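Local coordinates for GDSL-like Lipase/Acylhydrolase family protein (PDB 4K7J) that probably removes O-acetyl groups from peptidoglycan, acting as an SGNH-family esterase of Neisseria meningitidis with an alpha/beta fold, at residues Thr29-Ala34 and Val315-Gln320; Asp241-Ser246 and Asp275-Ala280; Leu283-Pro288 and Met322-Gln327. All coordinates share one frame; numbering follows the deposited sequence.

Interaction 1: residues Thr29-Ala34 and Val315-Gln320; sequences TDYGNA and VARQGQ
Tyr31 lies across the last turn of helix 305-318, where that helix ends in a Schellman motif at Gln320, and so joins the end of edge strand 28-30 to a helix of the SGNH hydrolase alpha/beta fold. Its CB sits 3.6 Å from Arg317 CA, and with CG anti to its own carbonyl carbon (chi1 -66°) the ring is laid over the Arg317 backbone. Tyr31 CG approaches Arg317 CA to 3.4 Å. Along one ring side CD1 meets Arg317 CG and CE1 meets Arg317 CD, while along the other CD2 touches Ala316 CB at 3.9 Å. Arg317 CB stands over the ring as a CH-pi donor, 3.8 Å from the centroid and 15° off the normal; Thr29 CG2 lies over the opposite face near its rim, so aliphatic carbons stand on both sides of the ring. At the tip, Tyr31 OH is hydrogen-bonded to Arg313, one turn back along the same helix. The loop after Tyr31 is shaped by Asp30, whose OD1 accepts from Gly32 N, above the carboxylate plane, in an Asx turn while its OD2 takes Ala34 N through the syn lone pair. No direct hydrogen bond spans the two segments, and water does that work: one molecule donates to Tyr31 O and Arg317 O, and another donates to Asp30 OD1 at 2.8 Å and to Gln320 O at 3.1 Å.

Interaction 2: residues Asp241-Ser246 and Asp275-Ala280; sequences DLVILS and DSLPAA
The backbones come closest between Asp241 and Ala280, their CA atoms 4.3 Å apart; here Ala280 CA makes a CA-H...O contact of 3.3 Å with Asp241 O. The type I turn Leu277-Ala280 is itself closed by a bond from Ala280 N to Leu277 O. Ala280 CB rests 3.7 Å from the same Asp241 O, so one small residue packs against the carbonyl with both its alpha carbon and its methyl. A second, purely apolar touch joins Val243 CG2 to Leu277 CD1 at 4.1 Å, the two side chains crossing at about a right angle. Leu277 CG, set beside its own backbone N (chi1 -70°), carries CD1 to that meeting, and the side chain also touches Leu235 of helix 231-236. These residues belong to a beta-alpha-beta crossover: strand 242-246 runs out, helix 259-276 returns, and the turn leads into the parallel neighbour strand 281-286. Asp241 and Val243 accordingly both make backbone hydrogen bonds with Gly281. The Asp241 side chain leaves the backbone away from the turn; OD2 is held by a salt bridge to Lys42 and a hydrogen bond from Arg55 N. Its OD1 is joined to the turn by a water that donates to it at 3.3 Å and to Ala279 O at 2.9 Å.

Interaction 3: residues Leu283-Pro288 and Met322-Gln327; sequences LIIGAP and MFWSWQ
Leu283 pairs with Met322 in parallel, the two strands running 22° apart. With Leu283 CG anti to the backbone N (chi1 168°), CD1 drops onto Met322 CB at 3.6 Å and reaches on to Trp324 CB. Ile284 is gripped at both backbone atoms: its N donates almost straight to Met322 O (2.9 Å), and its O accepts from Trp324 N at 3.0 Å. On the face it shares with Phe323, Ile284 CG2 touches CD1 of that ring. Ile285 turns to the face of Leu283, its CG2 meeting the edge of the Trp324 indole at CE3 and, closer, Trp326 CE3 at 3.7 Å. Gly286 N then bonds to Trp324 O, and its CA lies 3.7 Å from Phe323 CE1, where the ring fills the side a beta carbon would occupy. Next, Ala287 O is linked through a water to Gln327 N. Pro288 closes the walk with a CH-pi contact, CB standing 3.7 Å from the centroid of the five-membered ring of Trp326 and 11° off its normal. This is the strand pair of a beta-alpha-beta unit: connecting helix 305-318 supplies Gln309 and Gln312 to the Ala287 backbone, helix 354-373 packs on Met322, Trp324 and Trp326, and strands 242-246 and 28-30 flank the pair.

In the fold
All three contacts gather round one mixed sheet, the centre of the SGNH alpha/beta fold, in which strands 28-30, 322-325, 281-286 and 242-246 lie side by side in that order. Interactions 2 and 3 come in series along the chain, in successive beta-alpha-beta units sharing strand 281-286; their centres are about 16 Å apart, joined by probable hydrogen bonds of Leu283 N with Val243 O and Leu283 O with Leu245 N. Interaction 1, centred about 12 Å from interaction 3, adds a probable hydrogen bond from Thr29 N to Phe323 O. Its loop encloses interaction 2, while its segments alternate with those of interaction 3. Residues 28-30 thus supply the antiparallel edge strand beside 322-325, almost 300 residues later.

Interaction 1: residues Thr29-Ala34 and Val315-Gln320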
loop_
_atom_site.group_PDB
_atom_site.type_symbol
_atom_site.label_atom_id
_atom_site.label_comp_id
_atom_site.label_asym_id
_atom_site.label_seq_id
_atom_site.Cartn_x
_atom_site.Cartn_y
_atom_site.Cartn_z
ATOM N N THR A 29 10.036 16.594 -0.958
ATOM C CA THR A 29 11.397 16.908 -0.540
ATOM C C THR A 29 12.215 15.633 -0.538
ATOM O O THR A 29 11.840 14.648 0.101
ATOM C CB THR A 29 11.457 17.533 0.876
ATOM O OG1 THR A 29 10.652 18.716 0.923
ATOM C CG2 THR A 29 12.897 17.882 1.242
ATOM N N ASP A 30 13.331 15.638 -1.264
ATOM C CA ASP A 30 14.207 14.469 -1.270
ATOM C C ASP A 30 15.386 14.637 -0.321
ATOM O O ASP A 30 16.275 15.437 -0.579
ATOM C CB ASP A 30 14.706 14.178 -2.683
ATOM C CG ASP A 30 15.564 12.931 -2.752
ATOM O OD1 ASP A 30 15.563 12.140 -1.782
ATOM O OD2 ASP A 30 16.242 12.744 -3.785
ATOM N N TYR A 31 15.393 13.863 0.765
ATOM C CA TYR A 31 16.478 13.897 1.746
ATOM C C TYR A 31 17.548 12.862 1.451
ATOM O O TYR A 31 18.469 12.663 2.244
ATOM C CB TYR A 31 15.939 13.680 3.156
ATOM C CG TYR A 31 15.065 14.814 3.605
ATOM C CD1 TYR A 31 15.611 16.059 3.881
ATOM C CD2 TYR A 31 13.688 14.655 3.713
ATOM C CE1 TYR A 31 14.809 17.118 4.280
ATOM C CE2 TYR A 31 12.878 15.708 4.106
ATOM C CZ TYR A 31 13.449 16.936 4.399
ATOM O OH TYR A 31 12.654 17.989 4.781
ATOM N N GLY A 32 17.390 12.176 0.326
ATOM C CA GLY A 32 18.395 11.262 -0.171
ATOM C C GLY A 32 18.932 11.785 -1.492
ATOM O O GLY A 32 19.055 12.994 -1.692
ATOM N N ASN A 33 19.232 10.871 -2.401
ATOM C CA ASN A 33 19.831 11.227 -3.677
ATOM C C ASN A 33 19.148 10.408 -4.757
ATOM O O ASN A 33 19.722 9.455 -5.281
ATOM C CB ASN A 33 21.332 10.924 -3.637
ATOM C CG ASN A 33 22.104 11.561 -4.789
ATOM O OD1 ASN A 33 21.534 12.264 -5.633
ATOM N ND2 ASN A 33 23.420 11.318 -4.821
ATOM N N ALA A 34 17.909 10.780 -5.068
ATOM C CA ALA A 34 17.061 9.974 -5.933
ATOM C C ALA A 34 17.655 9.776 -7.322
ATOM O O ALA A 34 17.562 8.687 -7.888
ATOM C CB ALA A 34 15.658 10.574 -6.022
ATOM N N VAL A 315 11.995 11.956 10.498
ATOM C CA VAL A 315 12.288 10.561 10.147
ATOM C C VAL A 315 12.739 10.441 8.695
ATOM O O VAL A 315 13.731 9.755 8.392
ATOM C CB VAL A 315 11.067 9.638 10.385
ATOM C CG1 VAL A 315 11.291 8.270 9.734
ATOM C CG2 VAL A 315 10.798 9.493 11.876
ATOM N N ALA A 316 12.010 11.112 7.802
ATOM C CA ALA A 316 12.386 11.182 6.385
ATOM C C ALA A 316 13.833 11.643 6.175
ATOM O O ALA A 316 14.596 11.038 5.403
ATOM C CB ALA A 316 11.434 12.107 5.638
ATOM N N ARG A 317 14.207 12.720 6.858
ATOM C CA ARG A 317 15.536 13.306 6.669
ATOM C C ARG A 317 16.610 12.415 7.249
ATOM O O ARG A 317 17.627 12.157 6.608
ATOM C CB ARG A 317 15.618 14.697 7.309
ATOM C CG ARG A 317 16.975 15.355 7.087
ATOM C CD ARG A 317 16.979 16.809 7.526
ATOM N NE ARG A 317 18.322 17.384 7.467
ATOM C CZ ARG A 317 18.617 18.610 7.886
ATOM N NH1 ARG A 317 17.655 19.392 8.360
ATOM N NH2 ARG A 317 19.867 19.059 7.822
ATOM N N GLN A 318 16.389 11.938 8.466
ATOM C CA GLN A 318 17.367 11.078 9.113
ATOM C C GLN A 318 17.471 9.727 8.407
ATOM O O GLN A 318 18.548 9.154 8.330
ATOM C CB GLN A 318 17.074 10.940 10.615
ATOM C CG GLN A 318 17.510 12.185 11.401
ATOM C CD GLN A 318 16.929 12.272 12.801
ATOM O OE1 GLN A 318 16.680 11.256 13.456
ATOM N NE2 GLN A 318 16.726 13.499 13.276
ATOM N N GLY A 319 16.365 9.242 7.858
ATOM C CA GLY A 319 16.393 7.988 7.107
ATOM C C GLY A 319 16.746 8.171 5.641
ATOM O O GLY A 319 16.766 7.205 4.875
ATOM N N GLN A 320 17.029 9.414 5.259
ATOM C CA GLN A 320 17.331 9.778 3.868
ATOM C C GLN A 320 16.288 9.331 2.860
ATOM O O GLN A 320 16.624 8.871 1.765
ATOM C CB GLN A 320 18.711 9.261 3.453
ATOM C CG GLN A 320 19.846 9.920 4.232
ATOM C CD GLN A 320 21.168 9.198 4.054
ATOM O OE1 GLN A 320 21.339 8.411 3.124
ATOM N NE2 GLN A 320 22.107 9.455 4.956
HETATM O O HOH W 1 15.338 9.488 -1.011
HETATM O O HOH W 2 19.541 13.487 4.785
#

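Interaction 2: residues Asp241-Ser246 and Asp275-Ala280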
loop_
_atom_site.group_PDB
_atom_site.type_symbol
_atom_site.label_atom_id
_atom_site.label_comp_id
_atom_site.label_asym_id
_atom_site.label_seq_id
_atom_site.Cartn_x
_atom_site.Cartn_y
_atom_site.Cartn_z
ATOM N N ASP A 241 9.885 -1.628 -5.581
ATOM C CA ASP A 241 10.996 -0.763 -5.954
ATOM C C ASP A 241 10.855 0.616 -5.332
ATOM O O ASP A 241 11.821 1.377 -5.261
ATOM C CB ASP A 241 11.081 -0.663 -7.479
ATOM C CG ASP A 241 11.352 -2.010 -8.119
ATOM O OD1 ASP A 241 12.312 -2.692 -7.692
ATOM O OD2 ASP A 241 10.580 -2.403 -9.003
ATOM N N LEU A 242 9.641 0.933 -4.891
ATOM C CA LEU A 242 9.381 2.155 -4.128
ATOM C C LEU A 242 8.343 1.830 -3.058
ATOM O O LEU A 242 7.262 1.345 -3.374
ATOM C CB LEU A 242 8.869 3.280 -5.047
ATOM C CG LEU A 242 8.354 4.559 -4.364
ATOM C CD1 LEU A 242 9.454 5.286 -3.569
ATOM C CD2 LEU A 242 7.709 5.511 -5.368
ATOM N N VAL A 243 8.683 2.072 -1.798
ATOM C CA VAL A 243 7.764 1.818 -0.694
ATOM C C VAL A 243 7.215 3.146 -0.200
ATOM O O VAL A 243 7.977 4.026 0.214
ATOM C CB VAL A 243 8.471 1.114 0.476
ATOM C CG1 VAL A 243 7.516 0.958 1.683
ATOM C CG2 VAL A 243 9.019 -0.230 0.035
ATOM N N ILE A 244 5.899 3.300 -0.254
ATOM C CA ILE A 244 5.261 4.502 0.256
ATOM C C ILE A 244 4.618 4.191 1.592
ATOM O O ILE A 244 3.766 3.289 1.698
ATOM C CB ILE A 244 4.177 5.038 -0.706
ATOM C CG1 ILE A 244 4.772 5.273 -2.094
ATOM C CG2 ILE A 244 3.543 6.312 -0.143
ATOM C CD1 ILE A 244 3.796 5.879 -3.117
ATOM N N LEU A 245 5.030 4.925 2.615
ATOM C CA LEU A 245 4.423 4.800 3.938
ATOM C C LEU A 245 3.477 5.973 4.146
ATOM O O LEU A 245 3.890 7.141 4.115
ATOM C CB LEU A 245 5.502 4.802 5.023
ATOM C CG LEU A 245 6.550 3.697 4.938
ATOM C CD1 LEU A 245 7.687 3.979 5.916
ATOM C CD2 LEU A 245 5.940 2.317 5.202
ATOM N N SER A 246 2.200 5.674 4.334
ATOM C CA SER A 246 1.206 6.733 4.498
ATOM C C SER A 246 0.418 6.542 5.795
ATOM O O SER A 246 -0.634 5.914 5.805
ATOM C CB SER A 246 0.272 6.788 3.272
ATOM O OG SER A 246 -0.730 7.787 3.420
ATOM N N ASP A 275 17.153 -2.564 4.896
ATOM C CA ASP A 275 17.824 -3.865 5.000
ATOM C C ASP A 275 17.109 -4.906 4.147
ATOM O O ASP A 275 17.752 -5.708 3.471
ATOM C CB ASP A 275 17.867 -4.369 6.452
ATOM C CG ASP A 275 18.707 -3.488 7.372
ATOM O OD1 ASP A 275 19.408 -2.571 6.882
ATOM O OD2 ASP A 275 18.666 -3.730 8.600
ATOM N N SER A 276 15.777 -4.887 4.175
ATOM C CA SER A 276 14.989 -5.920 3.504
ATOM C C SER A 276 14.897 -5.706 2.001
ATOM O O SER A 276 14.795 -6.668 1.241
ATOM C CB SER A 276 13.581 -6.027 4.108
ATOM O OG SER A 276 13.659 -6.321 5.491
ATOM N N LEU A 277 14.926 -4.448 1.575
ATOM C CA LEU A 277 14.876 -4.114 0.150
ATOM C C LEU A 277 15.926 -3.039 -0.157
ATOM O O LEU A 277 15.605 -1.847 -0.226
ATOM C CB LEU A 277 13.480 -3.614 -0.241
ATOM C CG LEU A 277 12.283 -4.569 -0.268
ATOM C CD1 LEU A 277 10.998 -3.760 -0.394
ATOM C CD2 LEU A 277 12.414 -5.545 -1.428
ATOM N N PRO A 278 17.192 -3.456 -0.333
ATOM C CA PRO A 278 18.305 -2.507 -0.473
ATOM C C PRO A 278 18.207 -1.622 -1.715
ATOM O O PRO A 278 18.769 -0.530 -1.724
ATOM C CB PRO A 278 19.543 -3.411 -0.569
ATOM C CG PRO A 278 19.088 -4.768 -0.131
ATOM C CD PRO A 278 17.636 -4.851 -0.468
ATOM N N ALA A 279 17.503 -2.073 -2.745
ATOM C CA ALA A 279 17.411 -1.296 -3.974
ATOM C C ALA A 279 16.160 -0.406 -4.043
ATOM O O ALA A 279 15.969 0.320 -5.022
ATOM C CB ALA A 279 17.479 -2.223 -5.194
ATOM N N ALA A 280 15.312 -0.451 -3.014
ATOM C CA ALA A 280 14.047 0.283 -3.067
ATOM C C ALA A 280 14.167 1.744 -2.627
ATOM O O ALA A 280 14.968 2.077 -1.760
ATOM C CB ALA A 280 12.971 -0.428 -2.237
HETATM O O HOH W 3 14.967 -0.772 -7.471
#

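Interaction 3: residues Leu283-Pro288 and Met322-Gln327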
loop_
_atom_site.group_PDB
_atom_site.type_symbol
_atom_site.label_atom_id
_atom_site.label_comp_id
_atom_site.label_asym_id
_atom_site.label_seq_id
_atom_site.Cartn_x
_atom_site.Cartn_y
_atom_site.Cartn_z
ATOM N N LEU A 283 9.263 6.577 0.362
ATOM C CA LEU A 283 8.583 7.866 0.416
ATOM C C LEU A 283 7.671 7.912 1.630
ATOM O O LEU A 283 6.809 7.045 1.798
ATOM C CB LEU A 283 7.741 8.088 -0.836
ATOM C CG LEU A 283 6.779 9.286 -0.707
ATOM C CD1 LEU A 283 7.533 10.597 -0.815
ATOM C CD2 LEU A 283 5.642 9.240 -1.711
ATOM N N ILE A 284 7.869 8.908 2.483
ATOM C CA ILE A 284 6.988 9.112 3.629
ATOM C C ILE A 284 5.963 10.203 3.319
ATOM O O ILE A 284 6.320 11.346 2.992
ATOM C CB ILE A 284 7.788 9.453 4.899
ATOM C CG1 ILE A 284 8.530 8.198 5.377
ATOM C CG2 ILE A 284 6.870 10.000 5.986
ATOM C CD1 ILE A 284 9.466 8.418 6.537
ATOM N N ILE A 285 4.690 9.835 3.395
ATOM C CA ILE A 285 3.603 10.779 3.184
ATOM C C ILE A 285 3.205 11.419 4.513
ATOM O O ILE A 285 2.609 10.770 5.370
ATOM C CB ILE A 285 2.394 10.100 2.537
ATOM C CG1 ILE A 285 2.747 9.683 1.106
ATOM C CG2 ILE A 285 1.200 11.057 2.514
ATOM C CD1 ILE A 285 1.551 9.294 0.270
ATOM N N GLY A 286 3.572 12.686 4.697
ATOM C CA GLY A 286 3.207 13.400 5.907
ATOM C C GLY A 286 1.697 13.468 6.028
ATOM O O GLY A 286 1.005 13.604 5.021
ATOM N N ALA A 287 1.183 13.351 7.249
ATOM C CA ALA A 287 -0.256 13.340 7.463
ATOM C C ALA A 287 -0.941 14.596 6.890
ATOM O O ALA A 287 -0.387 15.701 6.966
ATOM C CB ALA A 287 -0.560 13.192 8.937
ATOM N N PRO A 288 -2.144 14.426 6.308
ATOM C CA PRO A 288 -2.931 15.589 5.886
ATOM C C PRO A 288 -3.433 16.334 7.107
ATOM O O PRO A 288 -3.367 15.794 8.208
ATOM C CB PRO A 288 -4.123 14.958 5.151
ATOM C CG PRO A 288 -4.272 13.595 5.771
ATOM C CD PRO A 288 -2.854 13.154 6.055
ATOM N N MET A 322 12.376 10.143 0.803
ATOM C CA MET A 322 11.619 11.262 0.267
ATOM C C MET A 322 10.466 11.560 1.219
ATOM O O MET A 322 10.068 10.686 1.990
ATOM C CB MET A 322 11.092 10.935 -1.121
ATOM C CG MET A 322 12.196 10.863 -2.176
ATOM S SD MET A 322 11.578 10.249 -3.749
ATOM C CE MET A 322 11.287 8.526 -3.338
ATOM N N PHE A 323 9.961 12.793 1.176
ATOM C CA PHE A 323 8.863 13.237 2.027
ATOM C C PHE A 323 7.891 14.074 1.197
ATOM O O PHE A 323 8.297 15.023 0.534
ATOM C CB PHE A 323 9.398 14.052 3.210
ATOM C CG PHE A 323 8.328 14.552 4.146
ATOM C CD1 PHE A 323 7.806 13.726 5.135
ATOM C CD2 PHE A 323 7.853 15.852 4.047
ATOM C CE1 PHE A 323 6.833 14.179 5.993
ATOM C CE2 PHE A 323 6.877 16.312 4.907
ATOM C CZ PHE A 323 6.366 15.477 5.879
ATOM N N TRP A 324 6.610 13.709 1.214
ATOM C CA TRP A 324 5.594 14.472 0.515
ATOM C C TRP A 324 4.598 15.016 1.527
ATOM O O TRP A 324 3.958 14.254 2.245
ATOM C CB TRP A 324 4.882 13.596 -0.500
ATOM C CG TRP A 324 4.005 14.333 -1.451
ATOM C CD1 TRP A 324 4.401 15.080 -2.521
ATOM C CD2 TRP A 324 2.571 14.357 -1.457
ATOM N NE1 TRP A 324 3.308 15.585 -3.178
ATOM C CE2 TRP A 324 2.171 15.152 -2.547
ATOM C CE3 TRP A 324 1.589 13.778 -0.646
ATOM C CZ2 TRP A 324 0.828 15.388 -2.848
ATOM C CZ3 TRP A 324 0.258 14.018 -0.941
ATOM C CH2 TRP A 324 -0.110 14.814 -2.036
ATOM N N SER A 325 4.474 16.337 1.587
ATOM C CA SER A 325 3.587 16.954 2.568
ATOM C C SER A 325 2.167 17.074 2.054
ATOM O O SER A 325 1.832 18.011 1.315
ATOM C CB SER A 325 4.082 18.344 2.980
ATOM O OG SER A 325 3.111 18.962 3.812
ATOM N N TRP A 326 1.333 16.122 2.455
ATOM C CA TRP A 326 -0.078 16.129 2.107
ATOM C C TRP A 326 -0.725 17.384 2.680
ATOM O O TRP A 326 -1.582 17.985 2.043
ATOM C CB TRP A 326 -0.740 14.863 2.660
ATOM C CG TRP A 326 -2.077 14.525 2.096
ATOM C CD1 TRP A 326 -2.943 15.362 1.439
ATOM C CD2 TRP A 326 -2.707 13.235 2.125
ATOM N NE1 TRP A 326 -4.078 14.668 1.072
ATOM C CE2 TRP A 326 -3.957 13.363 1.483
ATOM C CE3 TRP A 326 -2.332 11.985 2.633
ATOM C CZ2 TRP A 326 -4.839 12.286 1.338
ATOM C CZ3 TRP A 326 -3.215 10.917 2.500
ATOM C CH2 TRP A 326 -4.448 11.075 1.852
ATOM N N GLN A 327 -0.315 17.807 3.871
ATOM C CA GLN A 327 -0.885 19.058 4.380
ATOM C C GLN A 327 -0.554 20.232 3.458
ATOM O O GLN A 327 -1.424 21.049 3.169
ATOM C CB GLN A 327 -0.500 19.363 5.836
ATOM C CG GLN A 327 -1.068 20.715 6.300
ATOM C CD GLN A 327 -0.984 20.941 7.793
ATOM O OE1 GLN A 327 -1.671 20.280 8.579
ATOM N NE2 GLN A 327 -0.155 21.899 8.195
HETATM O O HOH W 4 1.734 16.675 5.654
#